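Local coordinates for putative alpha/beta hydrolase (PDB 4RPC), which is a putative alpha/beta hydrolase that probably uses a serine nucleophile to hydrolyse a substrate not yet identified, at residues A[25-30]-A[103-108]. Sequence-based numbering, arbitrary orientation.
Sequences LLIHGA and VEMAIR
Met-105, a selenomethionine, carries the apolar contact from the helix side, reaching across to Leu-25 and Ile-27 of the strand. Its selenium lies 3.9 Å from CD1 of Leu-25, and its methyl CE is at 4.0 Å from the same CD1, so these two side chains meet tip to tip. Ile-27 joins through the end of its own chain, with CD1 4.3 Å from SE of Met-105. The long side chain of Met-105 leaves the helix with CG beside the backbone N and anti to the carbonyl carbon (chi1 -80°), runs extended to the selenium, then bends at chi3 (84°), which turns CE to Leu-25. All three residues are buried, and Leu-77 and Leu-81 of helix 70-83 also touch Met-105.

No hydrogen bond crosses between the segments; each side has its polar partners apart from this contact. On the helix side OE1 of Glu-104 is hydrogen-bonded to OH of Tyr-192. Leu-25 and Ile-27 are held by backbone hydrogen bonds to strand 88-95. Past the strand end, ND1 of His-28 donates to O of Gly-29 at 2.8 Å, with the acceptor practically in the imidazole plane, a bond that helps fix the ring's rotation.

Here helix 97-108, which follows the probable nucleophile elbow at Ser-96, packs on the central parallel strands, an arrangement characteristic of the alpha/beta hydrolase fold.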
loop_
_atom_site.group_PDB
_atom_site.type_symbol
_atom_site.label_atom_id
_atom_site.label_comp_id
_atom_site.label_asym_id
_atom_site.label_seq_id
_atom_site.Cartn_x
_atom_site.Cartn_y
_atom_site.Cartn_z
ATOM N N LEU A 25 -6.276 -9.055 3.354
ATOM C CA LEU A 25 -6.060 -8.409 2.027
ATOM C C LEU A 25 -4.724 -7.706 1.985
ATOM O O LEU A 25 -4.439 -6.920 2.862
ATOM C CB LEU A 25 -7.127 -7.315 1.810
ATOM C CG LEU A 25 -8.082 -7.267 0.652
ATOM C CD1 LEU A 25 -8.746 -5.902 0.642
ATOM C CD2 LEU A 25 -7.489 -7.541 -0.711
ATOM N N LEU A 26 -3.946 -7.930 0.944
ATOM C CA LEU A 26 -2.658 -7.337 0.798
ATOM C C LEU A 26 -2.620 -6.533 -0.476
ATOM O O LEU A 26 -2.736 -7.128 -1.591
ATOM C CB LEU A 26 -1.599 -8.422 0.714
ATOM C CG LEU A 26 -1.578 -9.416 1.844
ATOM C CD1 LEU A 26 -0.621 -10.542 1.487
ATOM C CD2 LEU A 26 -1.123 -8.764 3.121
ATOM N N ILE A 27 -2.456 -5.203 -0.321
ATOM C CA ILE A 27 -2.557 -4.238 -1.448
ATOM C C ILE A 27 -1.255 -3.563 -1.676
ATOM O O ILE A 27 -0.765 -2.829 -0.822
ATOM C CB ILE A 27 -3.670 -3.187 -1.248
ATOM C CG1 ILE A 27 -4.975 -3.827 -0.780
ATOM C CG2 ILE A 27 -3.916 -2.415 -2.541
ATOM C CD1 ILE A 27 -6.106 -2.839 -0.468
ATOM N N HIS A 28 -0.658 -3.852 -2.827
ATOM C CA HIS A 28 0.630 -3.312 -3.213
ATOM C C HIS A 28 0.573 -1.859 -3.662
ATOM O O HIS A 28 -0.501 -1.278 -3.801
ATOM C CB HIS A 28 1.275 -4.185 -4.290
ATOM C CG HIS A 28 0.640 -4.090 -5.657
ATOM N ND1 HIS A 28 0.914 -3.060 -6.522
ATOM C CD2 HIS A 28 -0.133 -4.958 -6.352
ATOM C CE1 HIS A 28 0.254 -3.234 -7.654
ATOM N NE2 HIS A 28 -0.385 -4.380 -7.587
ATOM N N GLY A 29 1.734 -1.250 -3.832
ATOM C CA GLY A 29 1.794 0.167 -4.207
ATOM C C GLY A 29 2.065 0.402 -5.693
ATOM O O GLY A 29 2.238 -0.545 -6.490
ATOM N N ALA A 30 2.039 1.675 -6.066
ATOM C CA ALA A 30 2.361 2.080 -7.427
ATOM C C ALA A 30 3.736 1.568 -7.847
ATOM O O ALA A 30 4.716 1.764 -7.167
ATOM C CB ALA A 30 2.348 3.598 -7.533
ATOM N N VAL A 103 -7.691 2.369 3.092
ATOM C CA VAL A 103 -8.474 3.316 3.845
ATOM C C VAL A 103 -9.784 3.543 3.152
ATOM O O VAL A 103 -10.843 3.518 3.752
ATOM C CB VAL A 103 -7.713 4.639 4.047
ATOM C CG1 VAL A 103 -8.596 5.693 4.705
ATOM C CG2 VAL A 103 -6.512 4.402 4.920
ATOM N N GLU A 104 -9.715 3.760 1.853
ATOM C CA GLU A 104 -10.939 3.967 1.070
ATOM C C GLU A 104 -11.897 2.796 1.181
ATOM O O GLU A 104 -13.143 2.969 1.184
ATOM C CB GLU A 104 -10.594 4.200 -0.387
ATOM C CG GLU A 104 -11.751 4.426 -1.313
ATOM C CD GLU A 104 -12.444 5.722 -1.090
ATOM O OE1 GLU A 104 -11.861 6.645 -0.470
ATOM O OE2 GLU A 104 -13.601 5.805 -1.529
HETATM N N MSE A 105 -11.361 1.597 1.197
HETATM C CA MSE A 105 -12.239 0.437 1.438
HETATM C C MSE A 105 -12.897 0.472 2.804
HETATM O O MSE A 105 -14.038 0.104 2.930
HETATM C CB MSE A 105 -11.473 -0.855 1.218
HETATM C CG MSE A 105 -11.460 -1.025 -0.312
HETATM SE SE MSE A 105 -10.413 -2.626 -0.594
HETATM C CE MSE A 105 -12.021 -3.755 -0.294
ATOM N N ALA A 106 -12.198 0.981 3.823
ATOM C CA ALA A 106 -12.770 1.063 5.176
ATOM C C ALA A 106 -13.870 2.090 5.281
ATOM O O ALA A 106 -14.737 1.967 6.117
ATOM C CB ALA A 106 -11.687 1.360 6.221
ATOM N N ILE A 107 -13.809 3.108 4.444
ATOM C CA ILE A 107 -14.767 4.197 4.444
ATOM C C ILE A 107 -16.032 3.880 3.645
ATOM O O ILE A 107 -17.115 4.271 4.041
ATOM C CB ILE A 107 -14.106 5.437 3.826
ATOM C CG1 ILE A 107 -13.015 5.970 4.739
ATOM C CG2 ILE A 107 -15.151 6.477 3.427
ATOM C CD1 ILE A 107 -12.245 7.102 4.069
ATOM N N ARG A 108 -15.897 3.250 2.480
ATOM C CA ARG A 108 -17.051 2.941 1.649
ATOM C C ARG A 108 -18.080 2.091 2.389
ATOM O O ARG A 108 -19.291 2.329 2.292
ATOM C CB ARG A 108 -16.623 2.175 0.421
ATOM C CG ARG A 108 -15.960 3.006 -0.659
ATOM C CD ARG A 108 -15.463 2.074 -1.769
ATOM N NE ARG A 108 -16.268 0.846 -1.939
ATOM C CZ ARG A 108 -17.386 0.738 -2.671
ATOM N NH1 ARG A 108 -17.875 1.789 -3.330
ATOM N NH2 ARG A 108 -18.023 -0.431 -2.739
#